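Local coordinates for protein 2-nitrobenzoate nitroreductase (Pseudomonas fluorescens, PDB 4Z85) that reduces the nitro group of 2-nitrobenzoate, probably with FMN as its bound cofactor, at residues A[124-129]-A[159-164]; A[85-90]-A[154-159]; A[181-186]-A[197-202]; A[163-168]-A[175-180]. All blocks are in the same frame, centred on the assembly; numbering follows the deposited sequence.

Interaction 1. Residues A[124-129]-A[159-164]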
loop_
_atom_site.group_PDB
_atom_site.type_symbol
_atom_site.label_atom_id
_atom_site.label_comp_id
_atom_site.label_asym_id
_atom_site.label_seq_id
_atom_site.Cartn_x
_atom_site.Cartn_y
_atom_site.Cartn_z
ATOM N N SER A 124 4.932 3.917 -24.643
ATOM C CA SER A 124 4.963 2.567 -24.091
ATOM C C SER A 124 5.039 1.525 -25.200
ATOM O O SER A 124 4.662 1.795 -26.339
ATOM C CB SER A 124 3.735 2.301 -23.216
ATOM O OG SER A 124 3.752 3.099 -22.050
ATOM N N THR A 125 5.508 0.331 -24.850
ATOM C CA THR A 125 5.700 -0.756 -25.812
ATOM C C THR A 125 4.425 -1.552 -26.089
ATOM O O THR A 125 4.089 -1.821 -27.247
ATOM C CB THR A 125 6.797 -1.721 -25.322
ATOM O OG1 THR A 125 8.046 -1.023 -25.260
ATOM C CG2 THR A 125 6.939 -2.904 -26.257
ATOM N N THR A 126 3.709 -1.924 -25.031
ATOM C CA THR A 126 2.552 -2.799 -25.169
ATOM C C THR A 126 1.215 -2.073 -25.207
ATOM O O THR A 126 0.173 -2.691 -25.445
ATOM C CB THR A 126 2.488 -3.808 -24.019
ATOM O OG1 THR A 126 2.311 -3.097 -22.786
ATOM C CG2 THR A 126 3.766 -4.631 -23.961
ATOM N N ILE A 127 1.226 -0.773 -24.937
ATOM C CA ILE A 127 -0.013 -0.013 -24.886
ATOM C C ILE A 127 0.203 1.380 -25.458
ATOM O O ILE A 127 1.331 1.763 -25.761
ATOM C CB ILE A 127 -0.568 0.118 -23.436
ATOM C CG1 ILE A 127 0.493 0.720 -22.511
ATOM C CG2 ILE A 127 -1.042 -1.222 -22.899
ATOM C CD1 ILE A 127 -0.030 1.016 -21.124
ATOM N N ASP A 128 -0.877 2.137 -25.585
ATOM C CA ASP A 128 -0.822 3.451 -26.221
ATOM C C ASP A 128 -0.466 4.577 -25.257
ATOM O O ASP A 128 0.109 5.589 -25.660
ATOM C CB ASP A 128 -2.158 3.763 -26.893
ATOM C CG ASP A 128 -2.453 2.832 -28.058
ATOM O OD1 ASP A 128 -1.497 2.445 -28.769
ATOM O OD2 ASP A 128 -3.637 2.483 -28.250
ATOM N N VAL A 129 -0.814 4.409 -23.987
ATOM C CA VAL A 129 -0.533 5.441 -22.992
ATOM C C VAL A 129 0.963 5.483 -22.718
ATOM O O VAL A 129 1.585 4.452 -22.500
ATOM C CB VAL A 129 -1.307 5.188 -21.676
ATOM C CG1 VAL A 129 -1.022 6.293 -20.656
ATOM C CG2 VAL A 129 -2.793 5.099 -21.950
ATOM N N GLU A 159 -4.178 -4.696 -14.511
ATOM C CA GLU A 159 -3.295 -5.833 -14.756
ATOM C C GLU A 159 -2.007 -5.335 -15.383
ATOM O O GLU A 159 -2.029 -4.567 -16.348
ATOM C CB GLU A 159 -3.966 -6.869 -15.667
ATOM C CG GLU A 159 -3.031 -8.019 -16.041
ATOM C CD GLU A 159 -3.717 -9.069 -16.872
ATOM O OE1 GLU A 159 -4.938 -8.928 -17.103
ATOM O OE2 GLU A 159 -3.028 -10.028 -17.293
ATOM N N ILE A 160 -0.883 -5.731 -14.805
ATOM C CA ILE A 160 0.408 -5.363 -15.351
ATOM C C ILE A 160 0.709 -6.229 -16.568
ATOM O O ILE A 160 0.786 -7.445 -16.453
ATOM C CB ILE A 160 1.527 -5.547 -14.322
ATOM C CG1 ILE A 160 1.184 -4.799 -13.036
ATOM C CG2 ILE A 160 2.856 -5.067 -14.894
ATOM C CD1 ILE A 160 2.049 -5.199 -11.861
ATOM N N VAL A 161 0.884 -5.607 -17.722
ATOM C CA VAL A 161 1.215 -6.402 -18.901
ATOM C C VAL A 161 2.699 -6.319 -19.192
ATOM O O VAL A 161 3.276 -7.291 -19.701
ATOM C CB VAL A 161 0.388 -5.978 -20.128
ATOM C CG1 VAL A 161 -1.084 -6.097 -19.797
ATOM C CG2 VAL A 161 0.718 -4.580 -20.551
ATOM N N ALA A 162 3.327 -5.192 -18.851
ATOM C CA ALA A 162 4.790 -5.135 -18.977
ATOM C C ALA A 162 5.393 -4.108 -18.041
ATOM O O ALA A 162 4.680 -3.276 -17.512
ATOM C CB ALA A 162 5.207 -4.832 -20.429
ATOM N N MET A 163 6.705 -4.168 -17.831
ATOM C CA MET A 163 7.381 -3.172 -16.998
ATOM C C MET A 163 8.559 -2.498 -17.701
ATOM O O MET A 163 9.331 -3.151 -18.404
ATOM C CB MET A 163 7.880 -3.811 -15.706
ATOM C CG MET A 163 6.800 -4.420 -14.812
ATOM S SD MET A 163 7.516 -4.947 -13.239
ATOM C CE MET A 163 6.122 -5.774 -12.444
ATOM N N TYR A 164 8.682 -1.190 -17.497
ATOM C CA TYR A 164 9.872 -0.429 -17.864
ATOM C C TYR A 164 10.750 -0.183 -16.639
ATOM O O TYR A 164 10.252 0.221 -15.592
ATOM C CB TYR A 164 9.496 0.911 -18.486
ATOM C CG TYR A 164 10.625 1.913 -18.428
ATOM C CD1 TYR A 164 11.667 1.864 -19.347
ATOM C CD2 TYR A 164 10.666 2.893 -17.442
ATOM C CE1 TYR A 164 12.706 2.766 -19.295
ATOM C CE2 TYR A 164 11.708 3.800 -17.380
ATOM C CZ TYR A 164 12.723 3.731 -18.312
ATOM O OH TYR A 164 13.755 4.633 -18.260
#
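Two first torsions bring Thr126 and Val161 against each other. At chi1 63° Thr126 places OG1 between its own backbone N and carbonyl carbon, and Val161, with CG1 at chi1 -57°, puts its CG2 methyl in the equivalent position. The two branches consequently meet alongside, flank against flank and pointing opposite ways, with Thr126 OG1 only 3.1 Å from Val161 CG2. That is a tight van der Waals approach of a hydroxyl to a methyl. The hydroxyl finds its hydrogen bond elsewhere, at Glu140 OE1, while the other carboxylate oxygen of Glu140 bonds to the backbone N of Thr125. The second Thr126 branch reaches the neighbouring residue: CG2 lies 3.8 Å from Ala162 CB. Val161 and Ala162 can both turn toward the loop because they form a classic beta bulge in strand 153-165, the two of them facing the single residue Glu140 on the adjacent barrel strand 137-150. Glu140 thus pairs with the bulge through its backbone and holds the 124-129 loop through its side chain. Ile127 adds a looser apolar touch, its CG2 4.5 Å from Val161 CG2. Across the loop, Ser124 OG donates to Val129 O at 2.6 Å, lying in the carbonyl plane with a C=O...O angle of 154°. From Ala162 of the bulge onward, through Met163 and Tyr164, the strand pairs antiparallel with a strand of the second subunit.

Interaction 2. Residues A[85-90]-A[154-159]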
loop_
_atom_site.group_PDB
_atom_site.type_symbol
_atom_site.label_atom_id
_atom_site.label_comp_id
_atom_site.label_asym_id
_atom_site.label_seq_id
_atom_site.Cartn_x
_atom_site.Cartn_y
_atom_site.Cartn_z
ATOM N N GLU A 85 -9.068 1.620 -21.436
ATOM C CA GLU A 85 -8.770 0.337 -20.792
ATOM C C GLU A 85 -7.263 0.118 -20.685
ATOM O O GLU A 85 -6.785 -1.020 -20.604
ATOM C CB GLU A 85 -9.446 -0.810 -21.551
ATOM C CG GLU A 85 -10.944 -0.578 -21.679
ATOM C CD GLU A 85 -11.664 -1.694 -22.405
ATOM O OE1 GLU A 85 -11.145 -2.834 -22.425
ATOM O OE2 GLU A 85 -12.754 -1.421 -22.952
ATOM N N GLN A 86 -6.527 1.227 -20.675
ATOM C CA GLN A 86 -5.078 1.212 -20.575
ATOM C C GLN A 86 -4.608 2.373 -19.729
ATOM O O GLN A 86 -5.255 3.423 -19.711
ATOM C CB GLN A 86 -4.410 1.326 -21.946
ATOM C CG GLN A 86 -4.897 0.407 -23.021
ATOM C CD GLN A 86 -4.110 0.602 -24.299
ATOM O OE1 GLN A 86 -3.485 1.644 -24.501
ATOM N NE2 GLN A 86 -4.123 -0.400 -25.158
ATOM N N PHE A 87 -3.473 2.189 -19.057
ATOM C CA PHE A 87 -2.826 3.296 -18.342
ATOM C C PHE A 87 -1.450 2.883 -17.864
ATOM O O PHE A 87 -1.088 1.696 -17.921
ATOM C CB PHE A 87 -3.677 3.791 -17.160
ATOM C CG PHE A 87 -3.990 2.736 -16.128
ATOM C CD1 PHE A 87 -5.014 1.823 -16.336
ATOM C CD2 PHE A 87 -3.290 2.690 -14.927
ATOM C CE1 PHE A 87 -5.322 0.865 -15.382
ATOM C CE2 PHE A 87 -3.595 1.739 -13.965
ATOM C CZ PHE A 87 -4.608 0.821 -14.191
ATOM N N VAL A 88 -0.670 3.867 -17.417
ATOM C CA VAL A 88 0.659 3.566 -16.898
ATOM C C VAL A 88 0.745 3.949 -15.438
ATOM O O VAL A 88 0.330 5.043 -15.058
ATOM C CB VAL A 88 1.776 4.300 -17.659
ATOM C CG1 VAL A 88 3.131 4.162 -16.929
ATOM C CG2 VAL A 88 1.883 3.771 -19.090
ATOM N N VAL A 89 1.273 3.034 -14.633
ATOM C CA VAL A 89 1.661 3.389 -13.271
ATOM C C VAL A 89 3.149 3.743 -13.251
ATOM O O VAL A 89 4.004 2.902 -13.463
ATOM C CB VAL A 89 1.373 2.245 -12.274
ATOM C CG1 VAL A 89 1.922 2.599 -10.887
ATOM C CG2 VAL A 89 -0.124 1.973 -12.199
ATOM N N ASN A 90 3.452 5.005 -12.998
ATOM C CA ASN A 90 4.827 5.457 -12.880
ATOM C C ASN A 90 5.197 5.473 -11.422
ATOM O O ASN A 90 4.477 6.069 -10.622
ATOM C CB ASN A 90 5.018 6.863 -13.455
ATOM C CG ASN A 90 4.614 6.960 -14.906
ATOM O OD1 ASN A 90 5.417 6.672 -15.795
ATOM N ND2 ASN A 90 3.371 7.359 -15.153
ATOM N N SER A 154 -14.072 4.978 -6.734
ATOM C CA SER A 154 -14.022 3.694 -7.426
ATOM C C SER A 154 -12.696 3.009 -7.168
ATOM O O SER A 154 -11.674 3.662 -7.031
ATOM C CB SER A 154 -14.227 3.880 -8.921
ATOM O OG SER A 154 -15.553 4.307 -9.176
ATOM N N MET A 155 -12.728 1.690 -7.084
ATOM C CA MET A 155 -11.506 0.903 -6.998
ATOM C C MET A 155 -11.140 0.382 -8.386
ATOM O O MET A 155 -11.885 -0.396 -8.987
ATOM C CB MET A 155 -11.685 -0.242 -6.011
ATOM C CG MET A 155 -11.769 0.243 -4.557
ATOM S SD MET A 155 -12.117 -1.058 -3.373
ATOM C CE MET A 155 -13.798 -1.460 -3.857
ATOM N N VAL A 156 -10.004 0.841 -8.889
ATOM C CA VAL A 156 -9.519 0.447 -10.197
ATOM C C VAL A 156 -8.580 -0.737 -10.025
ATOM O O VAL A 156 -7.572 -0.619 -9.344
ATOM C CB VAL A 156 -8.770 1.584 -10.894
ATOM C CG1 VAL A 156 -8.208 1.102 -12.251
ATOM C CG2 VAL A 156 -9.686 2.804 -11.054
ATOM N N PHE A 157 -8.932 -1.877 -10.625
ATOM C CA PHE A 157 -8.057 -3.038 -10.626
ATOM C C PHE A 157 -7.377 -3.113 -11.976
ATOM O O PHE A 157 -8.044 -3.203 -13.020
ATOM C CB PHE A 157 -8.829 -4.325 -10.329
ATOM C CG PHE A 157 -9.345 -4.395 -8.927
ATOM C CD1 PHE A 157 -10.537 -3.769 -8.583
ATOM C CD2 PHE A 157 -8.634 -5.073 -7.936
ATOM C CE1 PHE A 157 -11.010 -3.832 -7.285
ATOM C CE2 PHE A 157 -9.107 -5.132 -6.631
ATOM C CZ PHE A 157 -10.300 -4.508 -6.310
ATOM N N GLY A 158 -6.049 -3.039 -11.945
ATOM C CA GLY A 158 -5.275 -3.012 -13.166
ATOM C C GLY A 158 -4.464 -4.286 -13.274
ATOM O O GLY A 158 -4.099 -4.874 -12.255
ATOM N N GLU A 159 -4.178 -4.696 -14.511
ATOM C CA GLU A 159 -3.295 -5.833 -14.756
ATOM C C GLU A 159 -2.007 -5.335 -15.383
ATOM O O GLU A 159 -2.029 -4.567 -16.348
ATOM C CB GLU A 159 -3.966 -6.869 -15.667
ATOM C CG GLU A 159 -3.031 -8.019 -16.041
ATOM C CD GLU A 159 -3.717 -9.069 -16.872
ATOM O OE1 GLU A 159 -4.938 -8.928 -17.103
ATOM O OE2 GLU A 159 -3.028 -10.028 -17.293
#
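Val156 is the first residue of segment 154-159 to meet Phe87. Its CG1, anti to the backbone N at chi1 177°, stands 4.1 Å from Phe87 CZ, the two side chains reaching toward each other across the interior. The methyl approaches the ring obliquely. On the Phe87 side, chi1 of 59° sets CG between the backbone N and the carbonyl carbon, and from there the ring stretches out until CZ makes the contact. Phe157, next along, points away from Phe87 and packs on Val58 and on Met155 of the second subunit. This reversal fits a strand with one face in the barrel interior and the other at the dimer interface. The closed six-stranded antiparallel barrel is consistent with the split-barrel fold of flavin reductase-like proteins. In it strand 137-150 runs between strands 86-90 and 153-165 and bonds to both, so the contact is made by the Phe87 ring across the barrel interior and not by backbone pairing. The same ring also touches Val30 of strand 28-33. At Gly158 the backbone itself becomes the surface, with CA 4.0 Å from Phe87 CZ. The lack of a side chain at Gly158 is what lets the ring come this near.

Interaction 3. Residues A[181-186]-A[197-202]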
loop_
_atom_site.group_PDB
_atom_site.type_symbol
_atom_site.label_atom_id
_atom_site.label_comp_id
_atom_site.label_asym_id
_atom_site.label_seq_id
_atom_site.Cartn_x
_atom_site.Cartn_y
_atom_site.Cartn_z
ATOM N N LEU A 181 19.359 -0.018 -5.150
ATOM C CA LEU A 181 19.460 1.222 -5.920
ATOM C C LEU A 181 18.131 1.944 -6.138
ATOM O O LEU A 181 18.102 3.166 -6.282
ATOM C CB LEU A 181 20.096 0.947 -7.282
ATOM C CG LEU A 181 21.527 0.417 -7.297
ATOM C CD1 LEU A 181 21.944 0.127 -8.733
ATOM C CD2 LEU A 181 22.465 1.421 -6.657
ATOM N N PHE A 182 17.045 1.176 -6.189
ATOM C CA PHE A 182 15.708 1.729 -6.358
ATOM C C PHE A 182 15.260 2.352 -5.038
ATOM O O PHE A 182 15.152 1.660 -4.032
ATOM C CB PHE A 182 14.737 0.630 -6.818
ATOM C CG PHE A 182 13.305 1.078 -6.931
ATOM C CD1 PHE A 182 12.980 2.266 -7.559
ATOM C CD2 PHE A 182 12.287 0.291 -6.418
ATOM C CE1 PHE A 182 11.660 2.667 -7.675
ATOM C CE2 PHE A 182 10.963 0.690 -6.523
ATOM C CZ PHE A 182 10.656 1.871 -7.149
ATOM N N GLN A 183 15.030 3.660 -5.041
ATOM C CA GLN A 183 14.736 4.370 -3.798
ATOM C C GLN A 183 13.460 5.177 -3.915
ATOM O O GLN A 183 13.478 6.408 -3.965
ATOM C CB GLN A 183 15.912 5.271 -3.401
ATOM C CG GLN A 183 17.169 4.482 -3.084
ATOM C CD GLN A 183 18.245 5.359 -2.457
ATOM O OE1 GLN A 183 18.279 6.564 -2.687
ATOM N NE2 GLN A 183 19.112 4.759 -1.650
ATOM N N PRO A 184 12.324 4.475 -3.918
ATOM C CA PRO A 184 11.054 5.196 -4.026
ATOM C C PRO A 184 10.723 6.017 -2.777
ATOM O O PRO A 184 11.224 5.737 -1.685
ATOM C CB PRO A 184 10.031 4.072 -4.223
ATOM C CG PRO A 184 10.649 2.885 -3.534
ATOM C CD PRO A 184 12.140 3.020 -3.796
ATOM N N TYR A 185 9.887 7.033 -2.966
ATOM C CA TYR A 185 9.295 7.814 -1.876
ATOM C C TYR A 185 8.026 7.138 -1.379
ATOM O O TYR A 185 7.187 6.762 -2.190
ATOM C CB TYR A 185 8.911 9.218 -2.347
ATOM C CG TYR A 185 10.041 10.212 -2.384
ATOM C CD1 TYR A 185 11.323 9.820 -2.745
ATOM C CD2 TYR A 185 9.812 11.545 -2.073
ATOM C CE1 TYR A 185 12.364 10.743 -2.782
ATOM C CE2 TYR A 185 10.841 12.464 -2.101
ATOM C CZ TYR A 185 12.107 12.057 -2.455
ATOM O OH TYR A 185 13.126 12.982 -2.488
ATOM N N GLY A 186 7.858 7.029 -0.069
ATOM C CA GLY A 186 6.592 6.570 0.479
ATOM C C GLY A 186 5.787 7.730 1.032
ATOM O O GLY A 186 6.355 8.710 1.494
ATOM N N THR A 197 15.961 5.579 2.350
ATOM C CA THR A 197 17.416 5.646 2.482
ATOM C C THR A 197 17.953 5.014 3.767
ATOM O O THR A 197 19.166 4.920 3.957
ATOM C CB THR A 197 17.867 7.104 2.449
ATOM O OG1 THR A 197 17.200 7.808 3.503
ATOM C CG2 THR A 197 17.497 7.736 1.119
ATOM N N ASP A 198 17.057 4.605 4.659
ATOM C CA ASP A 198 17.469 4.051 5.949
ATOM C C ASP A 198 16.859 2.661 6.103
ATOM O O ASP A 198 15.721 2.519 6.562
ATOM C CB ASP A 198 17.042 4.980 7.089
ATOM C CG ASP A 198 17.406 4.441 8.464
ATOM O OD1 ASP A 198 18.245 3.520 8.547
ATOM O OD2 ASP A 198 16.855 4.951 9.464
ATOM N N ARG A 199 17.600 1.647 5.678
ATOM C CA ARG A 199 17.014 0.314 5.552
ATOM C C ARG A 199 17.620 -0.692 6.497
ATOM O O ARG A 199 18.738 -0.511 6.995
ATOM C CB ARG A 199 17.172 -0.207 4.130
ATOM C CG ARG A 199 16.678 0.751 3.103
ATOM C CD ARG A 199 16.863 0.189 1.732
ATOM N NE ARG A 199 16.337 1.121 0.743
ATOM C CZ ARG A 199 16.233 0.843 -0.551
ATOM N NH1 ARG A 199 16.607 -0.347 -1.008
ATOM N NH2 ARG A 199 15.734 1.753 -1.384
ATOM N N VAL A 200 16.861 -1.749 6.747
ATOM C CA VAL A 200 17.386 -2.910 7.453
ATOM C C VAL A 200 16.905 -4.172 6.774
ATOM O O VAL A 200 15.812 -4.244 6.203
ATOM C CB VAL A 200 16.976 -2.963 8.933
ATOM C CG1 VAL A 200 17.567 -1.800 9.691
ATOM C CG2 VAL A 200 15.459 -3.014 9.095
ATOM N N ARG A 201 17.758 -5.173 6.841
ATOM C CA ARG A 201 17.457 -6.490 6.342
ATOM C C ARG A 201 16.984 -7.324 7.516
ATOM O O ARG A 201 17.681 -7.426 8.529
ATOM C CB ARG A 201 18.695 -7.101 5.702
ATOM C CG ARG A 201 18.489 -8.433 5.041
ATOM C CD ARG A 201 19.761 -8.788 4.290
ATOM N NE ARG A 201 19.473 -9.448 3.023
ATOM C CZ ARG A 201 19.409 -10.763 2.871
ATOM N NH1 ARG A 201 19.647 -11.553 3.904
ATOM N NH2 ARG A 201 19.137 -11.283 1.682
ATOM N N LEU A 202 15.790 -7.884 7.401
ATOM C CA LEU A 202 15.254 -8.759 8.429
ATOM C C LEU A 202 14.747 -10.010 7.734
ATOM O O LEU A 202 13.767 -9.961 6.999
ATOM C CB LEU A 202 14.151 -8.071 9.236
ATOM C CG LEU A 202 14.507 -6.788 10.002
ATOM C CD1 LEU A 202 13.263 -6.159 10.609
ATOM C CD2 LEU A 202 15.519 -7.079 11.099
#
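Arg199 reaches Phe182 through one hydrogen bond, the polar part of this contact. NH2 donates to Phe182 O over 2.7 Å with an N-H...O angle of 160°, and the oxygen lies almost in the guanidinium plane. At the carbonyl the approach is less regular, the donor being tilted 26° from its plane. The arginine reaches that far because its chain is extended from CG to NE. Two further carbonyls bind the same group: Val179 O takes NH1 and Thr196 O takes NE, which probably fixes the rotation of the guanidinium. With an alanine in place of Arg199 the three donors are gone, which is likely to leave the carbonyls of Phe182, Val179 and Thr196 without these mates and segment 181-186 freer to shift. Van der Waals contacts complete the join. Gln183 CG lies 3.5 Å from Arg199 NH2, meeting the guanidinium obliquely, and Gln183 OE1 is 4.1 Å from Thr197 CG2, one side chain running nearly perpendicular to the other. The hydroxyl of Thr197 bonds instead to Asp198 OD2 of the second subunit. Arg199, Val200 and Arg201 pair antiparallel with a strand of that subunit, an intermolecular beta ladder that carries a sheet across the dimer interface.

Interaction 4. Residues A[163-168]-A[175-180]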
loop_
_atom_site.group_PDB
_atom_site.type_symbol
_atom_site.label_atom_id
_atom_site.label_comp_id
_atom_site.label_asym_id
_atom_site.label_seq_id
_atom_site.Cartn_x
_atom_site.Cartn_y
_atom_site.Cartn_z
ATOM N N MET A 163 6.705 -4.168 -17.831
ATOM C CA MET A 163 7.381 -3.172 -16.998
ATOM C C MET A 163 8.559 -2.498 -17.701
ATOM O O MET A 163 9.331 -3.151 -18.404
ATOM C CB MET A 163 7.880 -3.811 -15.706
ATOM C CG MET A 163 6.800 -4.420 -14.812
ATOM S SD MET A 163 7.516 -4.947 -13.239
ATOM C CE MET A 163 6.122 -5.774 -12.444
ATOM N N TYR A 164 8.682 -1.190 -17.497
ATOM C CA TYR A 164 9.872 -0.429 -17.864
ATOM C C TYR A 164 10.750 -0.183 -16.639
ATOM O O TYR A 164 10.252 0.221 -15.592
ATOM C CB TYR A 164 9.496 0.911 -18.486
ATOM C CG TYR A 164 10.625 1.913 -18.428
ATOM C CD1 TYR A 164 11.667 1.864 -19.347
ATOM C CD2 TYR A 164 10.666 2.893 -17.442
ATOM C CE1 TYR A 164 12.706 2.766 -19.295
ATOM C CE2 TYR A 164 11.708 3.800 -17.380
ATOM C CZ TYR A 164 12.723 3.731 -18.312
ATOM O OH TYR A 164 13.755 4.633 -18.260
ATOM N N PHE A 165 12.054 -0.407 -16.779
ATOM C CA PHE A 165 13.027 -0.049 -15.740
ATOM C C PHE A 165 14.143 0.811 -16.331
ATOM O O PHE A 165 14.615 0.515 -17.428
ATOM C CB PHE A 165 13.683 -1.282 -15.118
ATOM C CG PHE A 165 12.730 -2.327 -14.636
ATOM C CD1 PHE A 165 12.214 -3.268 -15.512
ATOM C CD2 PHE A 165 12.396 -2.411 -13.290
ATOM C CE1 PHE A 165 11.348 -4.250 -15.062
ATOM C CE2 PHE A 165 11.535 -3.397 -12.838
ATOM C CZ PHE A 165 11.013 -4.313 -13.720
ATOM N N ARG A 166 14.577 1.850 -15.612
ATOM C CA ARG A 166 15.877 2.459 -15.908
ATOM C C ARG A 166 16.905 1.335 -15.841
ATOM O O ARG A 166 16.834 0.481 -14.965
ATOM C CB ARG A 166 16.219 3.585 -14.923
ATOM C CG ARG A 166 15.318 4.809 -15.032
ATOM C CD ARG A 166 15.737 5.899 -14.052
ATOM N NE ARG A 166 17.054 6.436 -14.385
ATOM C CZ ARG A 166 17.259 7.450 -15.221
ATOM N NH1 ARG A 166 16.227 8.043 -15.811
ATOM N NH2 ARG A 166 18.496 7.872 -15.470
ATOM N N GLU A 167 17.851 1.307 -16.776
ATOM C CA GLU A 167 18.732 0.146 -16.891
ATOM C C GLU A 167 19.490 -0.158 -15.604
ATOM O O GLU A 167 19.704 -1.319 -15.266
ATOM C CB GLU A 167 19.722 0.335 -18.042
ATOM C CG GLU A 167 19.689 -0.801 -19.037
ATOM C CD GLU A 167 20.544 -0.528 -20.254
ATOM O OE1 GLU A 167 21.701 -0.084 -20.077
ATOM O OE2 GLU A 167 20.053 -0.753 -21.384
ATOM N N GLU A 168 19.866 0.886 -14.876
ATOM C CA GLU A 168 20.630 0.701 -13.651
ATOM C C GLU A 168 19.817 0.013 -12.550
ATOM O O GLU A 168 20.392 -0.529 -11.608
ATOM C CB GLU A 168 21.170 2.042 -13.149
ATOM C CG GLU A 168 20.113 3.070 -12.765
ATOM C CD GLU A 168 19.728 3.986 -13.914
ATOM O OE1 GLU A 168 19.929 3.600 -15.092
ATOM O OE2 GLU A 168 19.220 5.096 -13.636
ATOM N N LEU A 175 16.490 -11.268 -13.651
ATOM C CA LEU A 175 15.096 -10.827 -13.537
ATOM C C LEU A 175 14.793 -10.371 -12.117
ATOM O O LEU A 175 13.803 -10.784 -11.515
ATOM C CB LEU A 175 14.131 -11.935 -13.958
ATOM C CG LEU A 175 14.124 -12.198 -15.460
ATOM C CD1 LEU A 175 13.123 -13.282 -15.815
ATOM C CD2 LEU A 175 13.813 -10.912 -16.197
ATOM N N ARG A 176 15.672 -9.532 -11.580
ATOM C CA ARG A 176 15.497 -8.980 -10.244
ATOM C C ARG A 176 15.672 -7.480 -10.274
ATOM O O ARG A 176 16.592 -6.968 -10.910
ATOM C CB ARG A 176 16.494 -9.587 -9.254
ATOM C CG ARG A 176 16.284 -11.050 -8.985
ATOM C CD ARG A 176 14.882 -11.292 -8.508
ATOM N NE ARG A 176 14.560 -12.710 -8.501
ATOM C CZ ARG A 176 14.843 -13.529 -7.497
ATOM N NH1 ARG A 176 15.467 -13.067 -6.415
ATOM N NH2 ARG A 176 14.508 -14.810 -7.581
ATOM N N VAL A 177 14.797 -6.764 -9.577
ATOM C CA VAL A 177 15.027 -5.349 -9.362
ATOM C C VAL A 177 16.264 -5.219 -8.481
ATOM O O VAL A 177 16.456 -6.004 -7.545
ATOM C CB VAL A 177 13.809 -4.667 -8.702
ATOM C CG1 VAL A 177 14.119 -3.231 -8.316
ATOM C CG2 VAL A 177 12.623 -4.725 -9.646
ATOM N N ARG A 178 17.122 -4.256 -8.792
ATOM C CA ARG A 178 18.225 -3.964 -7.893
ATOM C C ARG A 178 17.665 -3.142 -6.738
ATOM O O ARG A 178 17.561 -1.914 -6.818
ATOM C CB ARG A 178 19.359 -3.242 -8.621
ATOM C CG ARG A 178 20.020 -4.126 -9.677
ATOM C CD ARG A 178 21.410 -3.650 -10.046
ATOM N NE ARG A 178 21.837 -4.207 -11.327
ATOM C CZ ARG A 178 22.405 -5.400 -11.474
ATOM N NH1 ARG A 178 22.623 -6.168 -10.416
ATOM N NH2 ARG A 178 22.757 -5.827 -12.681
ATOM N N VAL A 179 17.309 -3.842 -5.664
ATOM C CA VAL A 179 16.530 -3.255 -4.574
ATOM C C VAL A 179 17.315 -2.163 -3.856
ATOM O O VAL A 179 16.749 -1.152 -3.431
ATOM C CB VAL A 179 16.068 -4.355 -3.576
ATOM C CG1 VAL A 179 15.481 -3.756 -2.307
ATOM C CG2 VAL A 179 15.045 -5.267 -4.243
ATOM N N ASP A 180 18.629 -2.346 -3.759
ATOM C CA ASP A 180 19.484 -1.362 -3.109
ATOM C C ASP A 180 19.472 -0.010 -3.822
ATOM O O ASP A 180 19.565 1.033 -3.176
ATOM C CB ASP A 180 20.930 -1.879 -3.026
ATOM C CG ASP A 180 21.083 -3.055 -2.076
ATOM O OD1 ASP A 180 20.065 -3.702 -1.741
ATOM O OD2 ASP A 180 22.227 -3.341 -1.664
#
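Phe165 and Val177 meet where the end of barrel strand 153-165 is joined by the short antiparallel ribbon of strands 170-171 and 176-177. Phe165 CE2 lies 3.6 Å from Val177 CG2, an apolar contact in which the valine stands roughly square to the phenylalanine side chain and its methyl comes obliquely to the ring. Val177 owes this to its first torsion: with CG1 at chi1 173°, CG2 stands beside the backbone N, on the flank that meets Phe165. Phe165 also touches Ile137, while Val177 packs on Gly20 of the second subunit. The ribbon itself carries a G1 beta bulge, Leu175 with positive phi and Arg176 both facing Asp171. Past the bulge, the chain of Arg178 runs extended beside the carbonyl of Glu168, its CD 3.6 Å from Glu168 O. That oxygen sits near the guanidinium plane, yet NE is 4.0 Å from it, too far for a hydrogen bond. A salt bridge spans the start of the 3-10 segment: Arg166 NE donates to the syn side of Glu168 OE2 at 2.7 Å with an N-H...O angle of 165°, although the donor stands 33° out of the carboxylate plane. With Arg95 NH1 close by, this carboxylate probably offsets some of the like charge.

From the N terminus, segment 85-90 opens interaction 2 and segment 124-129 opens interaction 1. Interaction 2 closes first, on 154-159, and interaction 1 next, on 159-164, so the two cross and share Glu159. They also touch, through Asp128 N to Gln86 OE1, and together tie the 124-129 loop and the strand 86-90 to strand 153-165. Interaction 4 begins on that strand's end, sharing Met163 and Tyr164 with interaction 1, and closes a short loop at 175-180. Interaction 3 follows in series, folding 197-202 back to 181-186; Arg199 NH1 to Val179 O joins it to interaction 4. All four lie within reach of the second subunit.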